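Local coordinates for (R)-specific secondary-alkylsulfatase (Pseudomonas sp., PDB 4AXH), which hydrolyses (R)-secondary-alkyl sulfates with strict inversion of configuration, giving (S)-alcohols and sulfate, as a zinc-dependent homodimeric enzyme of the metallo-beta-lactamase superfamily, at residues A[550-555]-A[612-617]. Numbering follows the deposited sequence.
Sequences DMFFDL and PTLDQI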
loop_
_atom_site.group_PDB
_atom_site.type_symbol
_atom_site.label_atom_id
_atom_site.label_comp_id
_atom_site.label_asym_id
_atom_site.label_seq_id
_atom_site.Cartn_x
_atom_site.Cartn_y
_atom_site.Cartn_z
ATOM N N ASP A 550 -6.612 -22.436 -9.135
ATOM C CA ASP A 550 -7.107 -21.148 -8.637
ATOM C C ASP A 550 -6.190 -19.986 -9.020
ATOM O O ASP A 550 -6.679 -18.918 -9.399
ATOM C CB ASP A 550 -7.334 -21.188 -7.117
ATOM C CG ASP A 550 -6.343 -22.038 -6.346
ATOM O OD1 ASP A 550 -6.393 -23.281 -6.487
ATOM O OD2 ASP A 550 -5.491 -21.458 -5.622
ATOM N N MET A 551 -4.866 -20.208 -8.956
ATOM C CA MET A 551 -3.864 -19.215 -9.337
ATOM C C MET A 551 -3.920 -18.991 -10.831
ATOM O O MET A 551 -3.915 -17.841 -11.280
ATOM C CB MET A 551 -2.460 -19.675 -8.924
ATOM C CG MET A 551 -2.136 -19.333 -7.497
ATOM S SD MET A 551 -0.821 -20.332 -6.805
ATOM C CE MET A 551 -1.222 -20.165 -5.032
ATOM N N PHE A 552 -4.017 -20.094 -11.598
ATOM C CA PHE A 552 -4.146 -20.057 -13.048
ATOM C C PHE A 552 -5.455 -19.351 -13.475
ATOM O O PHE A 552 -5.443 -18.583 -14.442
ATOM C CB PHE A 552 -4.041 -21.472 -13.630
ATOM C CG PHE A 552 -4.437 -21.591 -15.084
ATOM C CD1 PHE A 552 -3.587 -21.149 -16.096
ATOM C CD2 PHE A 552 -5.654 -22.153 -15.446
ATOM C CE1 PHE A 552 -3.965 -21.247 -17.443
ATOM C CE2 PHE A 552 -6.024 -22.261 -16.792
ATOM C CZ PHE A 552 -5.178 -21.808 -17.781
ATOM N N PHE A 553 -6.572 -19.600 -12.764
ATOM C CA PHE A 553 -7.840 -18.960 -13.122
ATOM C C PHE A 553 -7.889 -17.457 -12.835
ATOM O O PHE A 553 -8.515 -16.708 -13.596
ATOM C CB PHE A 553 -9.063 -19.737 -12.607
ATOM C CG PHE A 553 -9.256 -21.081 -13.287
ATOM C CD1 PHE A 553 -9.338 -21.176 -14.679
ATOM C CD2 PHE A 553 -9.380 -22.245 -12.540
ATOM C CE1 PHE A 553 -9.496 -22.415 -15.305
ATOM C CE2 PHE A 553 -9.555 -23.480 -13.165
ATOM C CZ PHE A 553 -9.596 -23.556 -14.542
ATOM N N ASP A 554 -7.148 -17.015 -11.788
ATOM C CA ASP A 554 -6.999 -15.610 -11.404
ATOM C C ASP A 554 -6.259 -14.855 -12.534
ATOM O O ASP A 554 -6.584 -13.703 -12.854
ATOM C CB ASP A 554 -6.286 -15.504 -10.033
ATOM C CG ASP A 554 -7.159 -15.782 -8.803
ATOM O OD1 ASP A 554 -8.415 -15.714 -8.926
ATOM O OD2 ASP A 554 -6.591 -16.001 -7.704
ATOM N N LEU A 555 -5.328 -15.561 -13.197
ATOM C CA LEU A 555 -4.576 -15.077 -14.351
ATOM C C LEU A 555 -5.531 -14.905 -15.521
ATOM O O LEU A 555 -5.426 -13.926 -16.244
ATOM C CB LEU A 555 -3.540 -16.128 -14.730
ATOM C CG LEU A 555 -2.085 -15.734 -14.710
ATOM C CD1 LEU A 555 -1.494 -15.921 -13.322
ATOM C CD2 LEU A 555 -1.327 -16.583 -15.750
ATOM N N PRO A 612 -1.525 -31.856 -14.676
ATOM C CA PRO A 612 -0.509 -31.938 -15.747
ATOM C C PRO A 612 -1.045 -31.637 -17.157
ATOM O O PRO A 612 -0.328 -31.003 -17.927
ATOM C CB PRO A 612 0.081 -33.348 -15.601
ATOM C CG PRO A 612 -0.850 -34.098 -14.720
ATOM C CD PRO A 612 -1.548 -33.098 -13.867
ATOM N N THR A 613 -2.320 -32.016 -17.465
ATOM C CA THR A 613 -2.944 -31.709 -18.762
ATOM C C THR A 613 -3.286 -30.223 -18.845
ATOM O O THR A 613 -2.996 -29.610 -19.868
ATOM C CB THR A 613 -4.120 -32.646 -19.142
ATOM O OG1 THR A 613 -5.289 -32.325 -18.391
ATOM C CG2 THR A 613 -3.770 -34.134 -19.038
ATOM N N LEU A 614 -3.836 -29.630 -17.754
ATOM C CA LEU A 614 -4.152 -28.190 -17.679
ATOM C C LEU A 614 -2.885 -27.403 -17.939
ATOM O O LEU A 614 -2.915 -26.444 -18.709
ATOM C CB LEU A 614 -4.743 -27.784 -16.302
ATOM C CG LEU A 614 -5.081 -26.288 -16.099
ATOM C CD1 LEU A 614 -6.473 -25.935 -16.629
ATOM C CD2 LEU A 614 -4.967 -25.899 -14.638
ATOM N N ASP A 615 -1.763 -27.851 -17.328
ATOM C CA ASP A 615 -0.429 -27.269 -17.453
ATOM C C ASP A 615 0.025 -27.244 -18.907
ATOM O O ASP A 615 0.541 -26.216 -19.351
ATOM C CB ASP A 615 0.590 -28.026 -16.572
ATOM C CG ASP A 615 0.456 -27.822 -15.068
ATOM O OD1 ASP A 615 0.264 -26.652 -14.634
ATOM O OD2 ASP A 615 0.627 -28.812 -14.321
ATOM N N GLN A 616 -0.204 -28.351 -19.651
ATOM C CA GLN A 616 0.140 -28.484 -21.071
ATOM C C GLN A 616 -0.625 -27.494 -21.946
ATOM O O GLN A 616 -0.035 -26.923 -22.865
ATOM C CB GLN A 616 -0.079 -29.914 -21.558
ATOM C CG GLN A 616 1.063 -30.853 -21.232
ATOM C CD GLN A 616 0.785 -32.215 -21.796
ATOM O OE1 GLN A 616 1.007 -32.474 -22.984
ATOM N NE2 GLN A 616 0.250 -33.102 -20.964
ATOM N N ILE A 617 -1.927 -27.273 -21.647
ATOM C CA ILE A 617 -2.787 -26.311 -22.360
ATOM C C ILE A 617 -2.362 -24.881 -21.999
ATOM O O ILE A 617 -2.357 -24.014 -22.872
ATOM C CB ILE A 617 -4.307 -26.561 -22.117
ATOM C CG1 ILE A 617 -4.709 -27.977 -22.541
ATOM C CG2 ILE A 617 -5.191 -25.525 -22.833
ATOM C CD1 ILE A 617 -5.728 -28.614 -21.635
#
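Phe552 and Leu614 meet between two helices of the C-terminal domain, an SCP2-like alpha/beta fold in which helices pack beside a five-stranded mixed sheet. The pair is a compact example of how two helices can be joined through a few apolar side chains while their backbones stay apart: the nearest CA atoms, those of Phe552 and Asp615, are still 9.2 Å from each other. Both principal side chains reach into the gap in the same extended way, each with CG anti to the backbone N (chi1 168° in Phe552 and 179° in Leu614). The isobutyl group of Leu614 crosses the Phe552 ring at a slant, and its two methyls meet neighbouring atoms of the ring, CD2 lying 3.9 Å from Phe552 CD2 and CD1 sitting nearest to Phe552 CE2.

Phe553 adds a second, looser aromatic wall. Its ring has CD2 of Phe552 3.8 Å above one face, displaced toward the rim, and it also packs on Ile583 and Leu585 of strand 581-588 and meets the ring of Trp574. Phe553 thus links the Leu614 contact to the sheet, in a buried apolar region well away from the zinc centre. One methyl serves both rings: Leu614 CD1 lies 3.7 Å from Phe552 CE2 and 4.4 Å from Phe553 CZ.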